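PDB 2YV3: aspartate-semialdehyde dehydrogenase from Thermus thermophilus, which probably catalyses the NADPH-dependent reductive dephosphorylation of L-aspartyl-4-phosphate to L-aspartate-semialdehyde, a step on the way to lysine, methionine and threonine. Local coordinates for residues Phe25-Leu30 and Ala44-Glu49; Ala94-Pro99 and Glu207-Trp212; Thr127-Met132 and Phe305-Asp310; Asp196-Gln199 and Tyr203-Glu206. All coordinates share one frame; numbering follows the deposited sequence.

Contact 1 (Phe25-Leu30 and Ala44-Glu49)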
loop_
_atom_site.group_PDB
_atom_site.type_symbol
_atom_site.label_atom_id
_atom_site.label_comp_id
_atom_site.label_asym_id
_atom_site.label_seq_id
_atom_site.Cartn_x
_atom_site.Cartn_y
_atom_site.Cartn_z
ATOM N N PHE A 25 28.054 -21.793 0.835
ATOM C CA PHE A 25 28.720 -21.437 2.085
ATOM C C PHE A 25 29.515 -22.640 2.565
ATOM O O PHE A 25 28.960 -23.695 2.856
ATOM C CB PHE A 25 27.718 -21.004 3.158
ATOM C CG PHE A 25 28.350 -20.229 4.288
ATOM C CD1 PHE A 25 28.906 -20.886 5.382
ATOM C CD2 PHE A 25 28.449 -18.833 4.224
ATOM C CE1 PHE A 25 29.561 -20.158 6.400
ATOM C CE2 PHE A 25 29.095 -18.101 5.230
ATOM C CZ PHE A 25 29.650 -18.761 6.313
ATOM N N PRO A 26 30.839 -22.478 2.659
ATOM C CA PRO A 26 31.805 -23.491 3.082
ATOM C C PRO A 26 31.740 -23.837 4.548
ATOM O O PRO A 26 32.446 -23.245 5.352
ATOM C CB PRO A 26 33.139 -22.850 2.730
ATOM C CG PRO A 26 32.893 -21.424 3.137
ATOM C CD PRO A 26 31.495 -21.159 2.553
ATOM N N LEU A 27 30.879 -24.774 4.908
ATOM C CA LEU A 27 30.821 -25.184 6.296
ATOM C C LEU A 27 31.791 -26.355 6.466
ATOM O O LEU A 27 32.607 -26.628 5.577
ATOM C CB LEU A 27 29.391 -25.592 6.715
ATOM C CG LEU A 27 28.388 -26.333 5.819
ATOM C CD1 LEU A 27 27.516 -25.349 5.067
ATOM C CD2 LEU A 27 29.139 -27.265 4.889
ATOM N N SER A 28 31.711 -27.016 7.617
ATOM C CA SER A 28 32.553 -28.169 7.958
ATOM C C SER A 28 31.560 -29.068 8.646
ATOM O O SER A 28 31.525 -30.283 8.445
ATOM C CB SER A 28 33.674 -27.756 8.943
ATOM O OG SER A 28 34.120 -28.810 9.790
ATOM N N GLU A 29 30.736 -28.412 9.448
ATOM C CA GLU A 29 29.701 -29.045 10.220
ATOM C C GLU A 29 28.370 -28.556 9.690
ATOM O O GLU A 29 28.312 -27.706 8.810
ATOM C CB GLU A 29 29.853 -28.667 11.696
ATOM C CG GLU A 29 28.642 -28.986 12.564
ATOM C CD GLU A 29 28.311 -30.474 12.577
ATOM O OE1 GLU A 29 29.197 -31.264 12.975
ATOM O OE2 GLU A 29 27.174 -30.859 12.201
ATOM N N LEU A 30 27.300 -29.085 10.261
ATOM C CA LEU A 30 25.953 -28.759 9.857
ATOM C C LEU A 30 25.056 -29.045 11.065
ATOM O O LEU A 30 24.704 -30.198 11.310
ATOM C CB LEU A 30 25.566 -29.664 8.683
ATOM C CG LEU A 30 25.527 -31.192 8.921
ATOM C CD1 LEU A 30 25.045 -31.872 7.662
ATOM C CD2 LEU A 30 26.900 -31.741 9.320
ATOM N N ALA A 44 16.286 -30.635 4.799
ATOM C CA ALA A 44 17.104 -31.143 3.714
ATOM C C ALA A 44 18.147 -30.138 3.313
ATOM O O ALA A 44 17.863 -28.947 3.159
ATOM C CB ALA A 44 16.222 -31.470 2.519
ATOM N N PHE A 45 19.355 -30.631 3.122
ATOM C CA PHE A 45 20.453 -29.785 2.740
ATOM C C PHE A 45 21.276 -30.570 1.733
ATOM O O PHE A 45 21.405 -31.789 1.845
ATOM C CB PHE A 45 21.279 -29.441 3.981
ATOM C CG PHE A 45 22.236 -28.316 3.776
ATOM C CD1 PHE A 45 21.797 -27.103 3.248
ATOM C CD2 PHE A 45 23.572 -28.460 4.105
ATOM C CE1 PHE A 45 22.678 -26.050 3.052
ATOM C CE2 PHE A 45 24.463 -27.413 3.916
ATOM C CZ PHE A 45 24.018 -26.205 3.388
ATOM N N ARG A 46 21.828 -29.878 0.746
ATOM C CA ARG A 46 22.613 -30.541 -0.282
ATOM C C ARG A 46 21.945 -31.878 -0.702
ATOM O O ARG A 46 22.610 -32.828 -1.144
ATOM C CB ARG A 46 24.039 -30.750 0.225
ATOM C CG ARG A 46 24.806 -29.439 0.404
ATOM C CD ARG A 46 26.287 -29.682 0.726
ATOM N NE ARG A 46 27.081 -28.450 0.702
ATOM C CZ ARG A 46 27.437 -27.738 1.778
ATOM N NH1 ARG A 46 27.078 -28.131 2.988
ATOM N NH2 ARG A 46 28.144 -26.619 1.638
ATOM N N GLY A 47 20.617 -31.916 -0.570
ATOM C CA GLY A 47 19.839 -33.081 -0.933
ATOM C C GLY A 47 19.891 -34.125 0.152
ATOM O O GLY A 47 19.112 -35.081 0.178
ATOM N N GLU A 48 20.830 -33.930 1.061
ATOM C CA GLU A 48 21.021 -34.846 2.169
ATOM C C GLU A 48 20.110 -34.419 3.322
ATOM O O GLU A 48 19.923 -33.225 3.590
ATOM C CB GLU A 48 22.494 -34.812 2.592
ATOM C CG GLU A 48 23.447 -34.641 1.392
ATOM C CD GLU A 48 24.828 -34.114 1.778
ATOM O OE1 GLU A 48 24.907 -33.099 2.507
ATOM O OE2 GLU A 48 25.832 -34.714 1.340
ATOM N N GLU A 49 19.531 -35.408 3.990
ATOM C CA GLU A 49 18.642 -35.170 5.125
ATOM C C GLU A 49 19.453 -34.918 6.417
ATOM O O GLU A 49 20.438 -35.588 6.684
ATOM C CB GLU A 49 17.717 -36.377 5.270
ATOM C CG GLU A 49 18.305 -37.652 4.627
ATOM C CD GLU A 49 17.896 -37.853 3.161
ATOM O OE1 GLU A 49 16.722 -38.195 2.897
ATOM O OE2 GLU A 49 18.747 -37.671 2.267
#

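Contact 2 (Ala94-Pro99 and Glu207-Trp212)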
loop_
_atom_site.group_PDB
_atom_site.type_symbol
_atom_site.label_atom_id
_atom_site.label_comp_id
_atom_site.label_asym_id
_atom_site.label_seq_id
_atom_site.Cartn_x
_atom_site.Cartn_y
_atom_site.Cartn_z
ATOM N N ALA A 94 16.235 -8.644 19.774
ATOM C CA ALA A 94 16.513 -8.920 21.163
ATOM C C ALA A 94 17.755 -8.144 21.524
ATOM O O ALA A 94 17.845 -7.584 22.615
ATOM C CB ALA A 94 16.745 -10.401 21.359
ATOM N N TRP A 95 18.701 -8.094 20.586
ATOM C CA TRP A 95 19.955 -7.382 20.792
ATOM C C TRP A 95 20.162 -6.174 19.857
ATOM O O TRP A 95 21.167 -5.474 19.964
ATOM C CB TRP A 95 21.122 -8.356 20.629
ATOM C CG TRP A 95 20.953 -9.590 21.426
ATOM C CD1 TRP A 95 20.551 -10.813 20.972
ATOM C CD2 TRP A 95 21.137 -9.725 22.834
ATOM N NE1 TRP A 95 20.470 -11.696 22.011
ATOM C CE2 TRP A 95 20.825 -11.057 23.169
ATOM C CE3 TRP A 95 21.536 -8.846 23.851
ATOM C CZ2 TRP A 95 20.896 -11.541 24.478
ATOM C CZ3 TRP A 95 21.607 -9.327 25.158
ATOM C CH2 TRP A 95 21.287 -10.666 25.456
ATOM N N ARG A 96 19.207 -5.941 18.953
ATOM C CA ARG A 96 19.268 -4.841 17.987
ATOM C C ARG A 96 19.509 -3.466 18.579
ATOM O O ARG A 96 20.406 -2.750 18.158
ATOM C CB ARG A 96 17.973 -4.749 17.191
ATOM C CG ARG A 96 17.816 -5.704 16.038
ATOM C CD ARG A 96 16.441 -5.474 15.438
ATOM N NE ARG A 96 16.017 -6.559 14.564
ATOM C CZ ARG A 96 14.769 -6.714 14.150
ATOM N NH1 ARG A 96 13.842 -5.849 14.533
ATOM N NH2 ARG A 96 14.439 -7.740 13.379
ATOM N N TYR A 97 18.685 -3.091 19.545
ATOM C CA TYR A 97 18.798 -1.781 20.161
ATOM C C TYR A 97 19.704 -1.798 21.357
ATOM O O TYR A 97 19.426 -1.157 22.350
ATOM C CB TYR A 97 17.405 -1.287 20.549
ATOM C CG TYR A 97 16.380 -1.750 19.543
ATOM C CD1 TYR A 97 16.462 -1.352 18.206
ATOM C CD2 TYR A 97 15.424 -2.706 19.886
ATOM C CE1 TYR A 97 15.638 -1.901 17.243
ATOM C CE2 TYR A 97 14.593 -3.261 18.919
ATOM C CZ TYR A 97 14.711 -2.849 17.601
ATOM O OH TYR A 97 13.889 -3.382 16.645
ATOM N N GLU A 98 20.803 -2.532 21.265
ATOM C CA GLU A 98 21.733 -2.591 22.384
ATOM C C GLU A 98 23.106 -2.041 21.965
ATOM O O GLU A 98 23.705 -2.516 21.007
ATOM C CB GLU A 98 21.836 -4.031 22.889
ATOM C CG GLU A 98 20.556 -4.876 22.693
ATOM C CD GLU A 98 19.257 -4.257 23.265
ATOM O OE1 GLU A 98 19.239 -3.848 24.451
ATOM O OE2 GLU A 98 18.240 -4.200 22.524
ATOM N N PRO A 99 23.600 -1.012 22.680
ATOM C CA PRO A 99 24.867 -0.276 22.526
ATOM C C PRO A 99 26.167 -1.073 22.269
ATOM O O PRO A 99 27.188 -0.509 21.865
ATOM C CB PRO A 99 24.948 0.522 23.822
ATOM C CG PRO A 99 23.516 0.827 24.098
ATOM C CD PRO A 99 22.833 -0.482 23.824
ATOM N N GLU A 207 6.540 0.077 12.468
ATOM C CA GLU A 207 6.785 1.413 11.945
ATOM C C GLU A 207 8.019 2.021 12.599
ATOM O O GLU A 207 8.938 2.467 11.905
ATOM C CB GLU A 207 5.571 2.317 12.209
ATOM C CG GLU A 207 4.349 1.901 11.431
ATOM C CD GLU A 207 3.088 2.638 11.827
ATOM O OE1 GLU A 207 2.635 2.484 12.978
ATOM O OE2 GLU A 207 2.542 3.372 10.984
ATOM N N MET A 208 8.030 2.018 13.934
ATOM C CA MET A 208 9.117 2.589 14.726
ATOM C C MET A 208 10.519 2.072 14.444
ATOM O O MET A 208 11.515 2.760 14.699
ATOM C CB MET A 208 8.801 2.449 16.211
ATOM C CG MET A 208 7.865 3.539 16.690
ATOM S SD MET A 208 8.307 5.078 15.840
ATOM C CE MET A 208 9.836 5.518 16.638
ATOM N N LYS A 209 10.585 0.866 13.893
ATOM C CA LYS A 209 11.842 0.230 13.550
ATOM C C LYS A 209 12.442 0.898 12.321
ATOM O O LYS A 209 13.653 1.121 12.272
ATOM C CB LYS A 209 11.594 -1.258 13.313
ATOM C CG LYS A 209 11.174 -1.952 14.597
ATOM C CD LYS A 209 10.370 -3.228 14.370
ATOM C CE LYS A 209 11.215 -4.378 13.832
ATOM N NZ LYS A 209 10.432 -5.647 13.764
ATOM N N VAL A 210 11.599 1.241 11.342
ATOM C CA VAL A 210 12.080 1.894 10.127
ATOM C C VAL A 210 12.953 3.069 10.521
ATOM O O VAL A 210 13.807 3.490 9.754
ATOM C CB VAL A 210 10.908 2.416 9.232
ATOM C CG1 VAL A 210 11.456 3.155 8.004
ATOM C CG2 VAL A 210 10.013 1.253 8.801
ATOM N N VAL A 211 12.742 3.583 11.731
ATOM C CA VAL A 211 13.504 4.718 12.256
ATOM C C VAL A 211 14.705 4.335 13.135
ATOM O O VAL A 211 15.848 4.599 12.767
ATOM C CB VAL A 211 12.606 5.648 13.084
ATOM C CG1 VAL A 211 13.288 6.999 13.256
ATOM C CG2 VAL A 211 11.248 5.789 12.422
ATOM N N TRP A 212 14.453 3.729 14.295
ATOM C CA TRP A 212 15.540 3.339 15.203
ATOM C C TRP A 212 16.627 2.498 14.515
ATOM O O TRP A 212 17.814 2.602 14.837
ATOM C CB TRP A 212 14.998 2.544 16.394
ATOM C CG TRP A 212 13.883 3.214 17.137
ATOM C CD1 TRP A 212 13.658 4.557 17.256
ATOM C CD2 TRP A 212 12.858 2.568 17.902
ATOM N NE1 TRP A 212 12.554 4.782 18.045
ATOM C CE2 TRP A 212 12.044 3.577 18.454
ATOM C CE3 TRP A 212 12.548 1.226 18.175
ATOM C CZ2 TRP A 212 10.948 3.295 19.261
ATOM C CZ3 TRP A 212 11.463 0.944 18.978
ATOM C CH2 TRP A 212 10.673 1.972 19.513
#

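Contact 3 (Thr127-Met132 and Phe305-Asp310)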
loop_
_atom_site.group_PDB
_atom_site.type_symbol
_atom_site.label_atom_id
_atom_site.label_comp_id
_atom_site.label_asym_id
_atom_site.label_seq_id
_atom_site.Cartn_x
_atom_site.Cartn_y
_atom_site.Cartn_z
ATOM N N THR A 127 13.343 -2.746 6.954
ATOM C CA THR A 127 14.511 -1.860 7.005
ATOM C C THR A 127 15.639 -2.271 6.068
ATOM O O THR A 127 16.240 -1.433 5.402
ATOM C CB THR A 127 15.100 -1.767 8.437
ATOM O OG1 THR A 127 14.225 -1.010 9.286
ATOM C CG2 THR A 127 16.445 -1.088 8.407
ATOM N N ALA A 128 15.926 -3.569 6.037
ATOM C CA ALA A 128 16.978 -4.100 5.188
ATOM C C ALA A 128 16.795 -3.618 3.751
ATOM O O ALA A 128 17.595 -2.803 3.254
ATOM C CB ALA A 128 16.974 -5.608 5.236
ATOM N N ILE A 129 15.742 -4.092 3.084
ATOM C CA ILE A 129 15.528 -3.685 1.701
ATOM C C ILE A 129 15.500 -2.170 1.529
ATOM O O ILE A 129 16.211 -1.646 0.683
ATOM C CB ILE A 129 14.245 -4.322 1.072
ATOM C CG1 ILE A 129 13.149 -3.266 0.897
ATOM C CG2 ILE A 129 13.783 -5.519 1.906
ATOM C CD1 ILE A 129 12.428 -3.372 -0.427
ATOM N N LEU A 130 14.711 -1.457 2.325
ATOM C CA LEU A 130 14.668 -0.007 2.202
ATOM C C LEU A 130 16.066 0.619 2.243
ATOM O O LEU A 130 16.298 1.660 1.639
ATOM C CB LEU A 130 13.810 0.612 3.309
ATOM C CG LEU A 130 13.600 2.133 3.203
ATOM C CD1 LEU A 130 13.113 2.472 1.790
ATOM C CD2 LEU A 130 12.621 2.620 4.260
ATOM N N ALA A 131 16.993 -0.008 2.957
ATOM C CA ALA A 131 18.357 0.505 3.052
ATOM C C ALA A 131 19.100 0.137 1.774
ATOM O O ALA A 131 19.828 0.930 1.188
ATOM C CB ALA A 131 19.062 -0.106 4.274
ATOM N N MET A 132 18.900 -1.094 1.344
ATOM C CA MET A 132 19.533 -1.570 0.139
ATOM C C MET A 132 19.381 -0.545 -0.978
ATOM O O MET A 132 20.196 -0.467 -1.895
ATOM C CB MET A 132 18.902 -2.893 -0.277
ATOM C CG MET A 132 19.768 -3.689 -1.214
ATOM S SD MET A 132 21.093 -4.552 -0.366
ATOM C CE MET A 132 21.265 -3.645 1.243
ATOM N N PHE A 305 10.288 7.085 -4.926
ATOM C CA PHE A 305 10.592 5.810 -5.553
ATOM C C PHE A 305 9.772 4.715 -4.901
ATOM O O PHE A 305 9.123 4.951 -3.896
ATOM C CB PHE A 305 12.088 5.463 -5.491
ATOM C CG PHE A 305 12.771 5.873 -4.215
ATOM C CD1 PHE A 305 13.128 7.210 -3.998
ATOM C CD2 PHE A 305 13.109 4.922 -3.250
ATOM C CE1 PHE A 305 13.812 7.596 -2.854
ATOM C CE2 PHE A 305 13.795 5.297 -2.094
ATOM C CZ PHE A 305 14.148 6.646 -1.901
ATOM N N PHE A 306 9.786 3.531 -5.516
ATOM C CA PHE A 306 9.059 2.354 -5.040
ATOM C C PHE A 306 10.111 1.260 -4.912
ATOM O O PHE A 306 11.049 1.208 -5.684
ATOM C CB PHE A 306 7.991 1.936 -6.063
ATOM C CG PHE A 306 6.968 0.971 -5.525
ATOM C CD1 PHE A 306 6.047 1.376 -4.566
ATOM C CD2 PHE A 306 6.939 -0.345 -5.963
ATOM C CE1 PHE A 306 5.110 0.488 -4.045
ATOM C CE2 PHE A 306 5.999 -1.254 -5.447
ATOM C CZ PHE A 306 5.083 -0.826 -4.480
ATOM N N VAL A 307 9.955 0.373 -3.949
ATOM C CA VAL A 307 10.956 -0.659 -3.764
ATOM C C VAL A 307 10.374 -2.001 -3.392
ATOM O O VAL A 307 9.380 -2.089 -2.683
ATOM C CB VAL A 307 11.960 -0.247 -2.661
ATOM C CG1 VAL A 307 13.166 -1.159 -2.688
ATOM C CG2 VAL A 307 12.383 1.223 -2.851
ATOM N N VAL A 308 10.989 -3.060 -3.871
ATOM C CA VAL A 308 10.503 -4.369 -3.521
ATOM C C VAL A 308 11.698 -5.268 -3.235
ATOM O O VAL A 308 12.731 -5.174 -3.885
ATOM C CB VAL A 308 9.617 -4.942 -4.659
ATOM C CG1 VAL A 308 8.667 -6.001 -4.124
ATOM C CG2 VAL A 308 8.808 -3.826 -5.273
ATOM N N GLY A 309 11.565 -6.119 -2.232
ATOM C CA GLY A 309 12.638 -7.032 -1.889
ATOM C C GLY A 309 11.991 -8.249 -1.290
ATOM O O GLY A 309 10.956 -8.123 -0.655
ATOM N N ASP A 310 12.579 -9.419 -1.501
ATOM C CA ASP A 310 11.997 -10.634 -0.950
ATOM C C ASP A 310 12.137 -10.540 0.555
ATOM O O ASP A 310 13.225 -10.285 1.068
ATOM C CB ASP A 310 12.714 -11.882 -1.462
ATOM C CG ASP A 310 12.098 -13.160 -0.921
ATOM O OD1 ASP A 310 11.235 -13.770 -1.599
ATOM O OD2 ASP A 310 12.463 -13.548 0.206
#

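Contact 4 (Asp196-Gln199 and Tyr203-Glu206)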
loop_
_atom_site.group_PDB
_atom_site.type_symbol
_atom_site.label_atom_id
_atom_site.label_comp_id
_atom_site.label_asym_id
_atom_site.label_seq_id
_atom_site.Cartn_x
_atom_site.Cartn_y
_atom_site.Cartn_z
ATOM N N ASP A 196 2.601 -4.176 13.885
ATOM C CA ASP A 196 3.020 -4.618 15.219
ATOM C C ASP A 196 2.304 -4.072 16.462
ATOM O O ASP A 196 1.074 -3.981 16.499
ATOM C CB ASP A 196 4.526 -4.426 15.387
ATOM C CG ASP A 196 5.155 -5.577 16.108
ATOM O OD1 ASP A 196 4.845 -6.717 15.715
ATOM O OD2 ASP A 196 5.941 -5.358 17.052
ATOM N N ALA A 197 3.084 -3.734 17.486
ATOM C CA ALA A 197 2.543 -3.226 18.749
ATOM C C ALA A 197 2.443 -1.704 18.764
ATOM O O ALA A 197 3.381 -1.019 18.388
ATOM C CB ALA A 197 3.423 -3.703 19.907
ATOM N N PHE A 198 1.305 -1.182 19.205
ATOM C CA PHE A 198 1.094 0.260 19.261
ATOM C C PHE A 198 1.815 0.854 20.430
ATOM O O PHE A 198 1.686 0.381 21.548
ATOM C CB PHE A 198 -0.402 0.598 19.370
ATOM C CG PHE A 198 -1.141 0.470 18.078
ATOM C CD1 PHE A 198 -1.112 1.493 17.149
ATOM C CD2 PHE A 198 -1.799 -0.704 17.759
ATOM C CE1 PHE A 198 -1.728 1.346 15.902
ATOM C CE2 PHE A 198 -2.415 -0.859 16.531
ATOM C CZ PHE A 198 -2.378 0.169 15.595
ATOM N N GLN A 199 2.585 1.898 20.162
ATOM C CA GLN A 199 3.330 2.580 21.205
ATOM C C GLN A 199 2.549 3.813 21.615
ATOM O O GLN A 199 1.418 4.006 21.168
ATOM C CB GLN A 199 4.698 2.992 20.698
ATOM C CG GLN A 199 5.809 2.554 21.596
ATOM C CD GLN A 199 6.655 1.512 20.937
ATOM O OE1 GLN A 199 6.135 0.541 20.384
ATOM N NE2 GLN A 199 7.973 1.698 20.982
ATOM N N TYR A 203 2.430 5.213 16.444
ATOM C CA TYR A 203 3.028 4.234 15.544
ATOM C C TYR A 203 3.062 2.839 16.171
ATOM O O TYR A 203 2.759 2.656 17.353
ATOM C CB TYR A 203 4.446 4.671 15.182
ATOM C CG TYR A 203 4.466 5.923 14.361
ATOM C CD1 TYR A 203 4.494 5.858 12.977
ATOM C CD2 TYR A 203 4.333 7.181 14.960
ATOM C CE1 TYR A 203 4.378 7.003 12.200
ATOM C CE2 TYR A 203 4.219 8.337 14.193
ATOM C CZ TYR A 203 4.239 8.235 12.810
ATOM O OH TYR A 203 4.088 9.351 12.027
ATOM N N THR A 204 3.409 1.854 15.351
ATOM C CA THR A 204 3.509 0.470 15.797
ATOM C C THR A 204 4.992 0.143 15.908
ATOM O O THR A 204 5.828 0.846 15.332
ATOM C CB THR A 204 2.836 -0.506 14.791
ATOM O OG1 THR A 204 3.641 -0.626 13.607
ATOM C CG2 THR A 204 1.440 0.001 14.419
ATOM N N ARG A 205 5.323 -0.906 16.650
ATOM C CA ARG A 205 6.721 -1.290 16.814
ATOM C C ARG A 205 7.353 -1.469 15.446
ATOM O O ARG A 205 8.506 -1.133 15.255
ATOM C CB ARG A 205 6.842 -2.586 17.634
ATOM C CG ARG A 205 8.215 -3.264 17.566
ATOM C CD ARG A 205 8.855 -3.480 18.946
ATOM N NE ARG A 205 10.085 -4.275 18.845
ATOM C CZ ARG A 205 10.928 -4.514 19.850
ATOM N NH1 ARG A 205 10.690 -4.024 21.059
ATOM N NH2 ARG A 205 12.021 -5.234 19.640
ATOM N N GLU A 206 6.592 -1.990 14.493
ATOM C CA GLU A 206 7.112 -2.185 13.143
ATOM C C GLU A 206 7.502 -0.832 12.548
ATOM O O GLU A 206 8.645 -0.617 12.170
ATOM C CB GLU A 206 6.057 -2.849 12.260
ATOM C CG GLU A 206 6.588 -3.369 10.954
ATOM C CD GLU A 206 7.338 -4.685 11.086
ATOM O OE1 GLU A 206 7.626 -5.148 12.227
ATOM O OE2 GLU A 206 7.649 -5.262 10.024
#

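Contact 1 (Phe25-Leu30 and Ala44-Glu49)
F25 O receives a hydrogen bond from R46 NH2, 3.3 Å long and weak, its N-H...O angle only 134°. The contact lies at the outer side of the Rossmann-type NAD-binding domain, beside the outermost strand of its sheet, 42-45, where the loop between helix 11-22 and strand 31-34 meets a beta-hairpin tip. That tip is a type I' turn from F45 to E48, closed by F45 N to E48 O at 2.7 Å. R46 sends an extended chain from CG to NE out of the turn, carrying its guanidinium to the loop. F25 O lies at the edge of this group, near its plane, as does L27 CG. L27 meets the R46 side chain coming the other way, its two methyls against NH1 and NH2. An alanine in place of L27 is likely to leave the F45 ring edge without its methyl neighbour and the R46 guanidinium freer to swing off F25 O. F25 also meets the ring of W327, and F45 rests on helix 11-22. With chi1 at -166°, CG of F45 is anti to its own N and the ring reaches the loop, where L27 CD1 meets CE2 near the ring plane at 3.9 Å.

Contact 2 (Ala94-Pro99 and Glu207-Trp212)
Y97 and W212 form a T-shaped aromatic pair joining the loop after strand 87-90, here a type I turn from W95 to E98, to helix 205-219. The contact bridges the NAD-binding and dimerisation parts of the enzyme. The six-membered ring of W212 turns its edge to one face of Y97, with centroids 5.9 Å apart and planes at 76°. On the opposite face of the tyrosine, R96 CB sits over the ring centre, 3.6 Å above the plane, and the ring is thus held between indole and arginine.

The aliphatic part of K209 runs roughly perpendicular to Y97 and passes the tyrosine hydroxyl, CG lying 3.7 Å from Y97 OH. That hydroxyl has its polar partner in S93 OG.

The charged groups come next. R96 is predicted to bind phosphate, and K209 lies about 6 Å, side chain to side chain, from the predicted nucleophile C125, so the contact borders the predicted active site. Each charge has a carboxylate: R96 NH1 forms a salt bridge with E213 and K209 NZ one with E206. A bend at chi3 (72°) brings the end of the lysine to the rim of the guanidinium, with NZ in its plane and 3.5 Å from R96 NH1.

Contact 3 (Thr127-Met132 and Phe305-Asp310)
I129 and G309 have the nearest CA atoms of the helix and strand segments, 5.7 Å apart, where helix 125-141 meets strand 302-310. The helix segment crosses the strand segment at 127°, nearer antiparallel than parallel, with the axes 8.2 Å apart at their closest. This is alpha-on-beta packing in the catalytic, GAPDH-like domain: the helix that begins at the predicted nucleophile C125 lies across one face of the mixed sheet. Within that sheet the strand is flanked by 237-246 and 288-295, and no hydrogen bond passes between the helix and strand segments themselves.

One side chain, I129, makes the closest contacts. It points from the helix toward the strand, and its CD1 reaches V307 CG1, the backbone carbon C of V308 at 3.5 Å and G309 N. The isoleucine and V307 pass each other flank to flank, running opposite ways. V307 has chi1 of -167°, which places CG1 anti to the backbone N and under the isoleucine methyl. V308 points away from the helix, and its side chain touches P277. G309 has no side chain, and a CB there would point at I129, so its bareness lets the helix come near. Around the isoleucine, V288 and E240 of the flanking strands supply further contacts.

At the strand's end D310 turns away from the helix and forms a salt bridge with R236. G309 is backbone-bonded to H238, the predicted proton acceptor, whose side chain is about 5 Å from that of I129, while the I129 methyl CD1 lies 3.4 Å from G309 N.

Contact 4 (Asp196-Gln199 and Tyr203-Glu206)
D196 lies alongside R205, the two side chains pointing the same way. Its OD2 rests against the aliphatic root of the arginine, CB and CG, rather than pairing with the guanidinium: OD2 to R205 NE is 4.6 Å, and the two flat groups are 57° apart. Opposite charges at that range probably still attract weakly. D196 CB also packs on E206 CB at 3.8 Å. A glycine in place of D196 would probably strip R205 CB and E206 CB of this neighbour and leave the arginine without the nearby negative charge.

A197 contributes its carbonyl. A197 O accepts from R205 N at 2.6 Å, with the donor tilted 20° from the carbonyl plane, and T204 CA also turns its hydrogen to this oxygen.

F198 forms a single beta bridge with T204. Its ring takes the threonine methyl over one face as a CH-pi contact, CG2 being 4.0 Å from the centroid and displaced toward the rim; H194 meets the ring edge-to-face.

Q199 N returns a straight bond to Y203 O, 2.9 Å long at 174°. Its side chain, bent at chi2, comes back near R205, and it also touches W212.

Together the two backbone bonds tie the loop into the start of helix 205-219. T204 is the N-cap there: its OG1 caps a backbone N in the first turn, and T204 N is bonded in return to E207 OE1. That exchange is a capping box, set beside the active site where E206 touches Q152 and the predicted nucleophile C125.

Contact 3 is the buried one, with no hydrogen bond between its segments and its centre about 9 Å from the centre of the chain; contacts 1, 2 and 4 are only partly buried. Contact 1 stands apart at the outer side of the NAD-binding domain, about 16 Å or more from every other contact by nearest atoms, with a single weak polar bond. Contacts 2 and 4 share helix 205-219: contact 4 fixes its start by backbone bonds, contact 2 uses rings and charged side chains further along it, and they meet where Q199 packs on W212 and Y97 on R205. The same helix reaches contact 3 where V210 packs on L130. Contacts 2 and 4 also touch the second subunit.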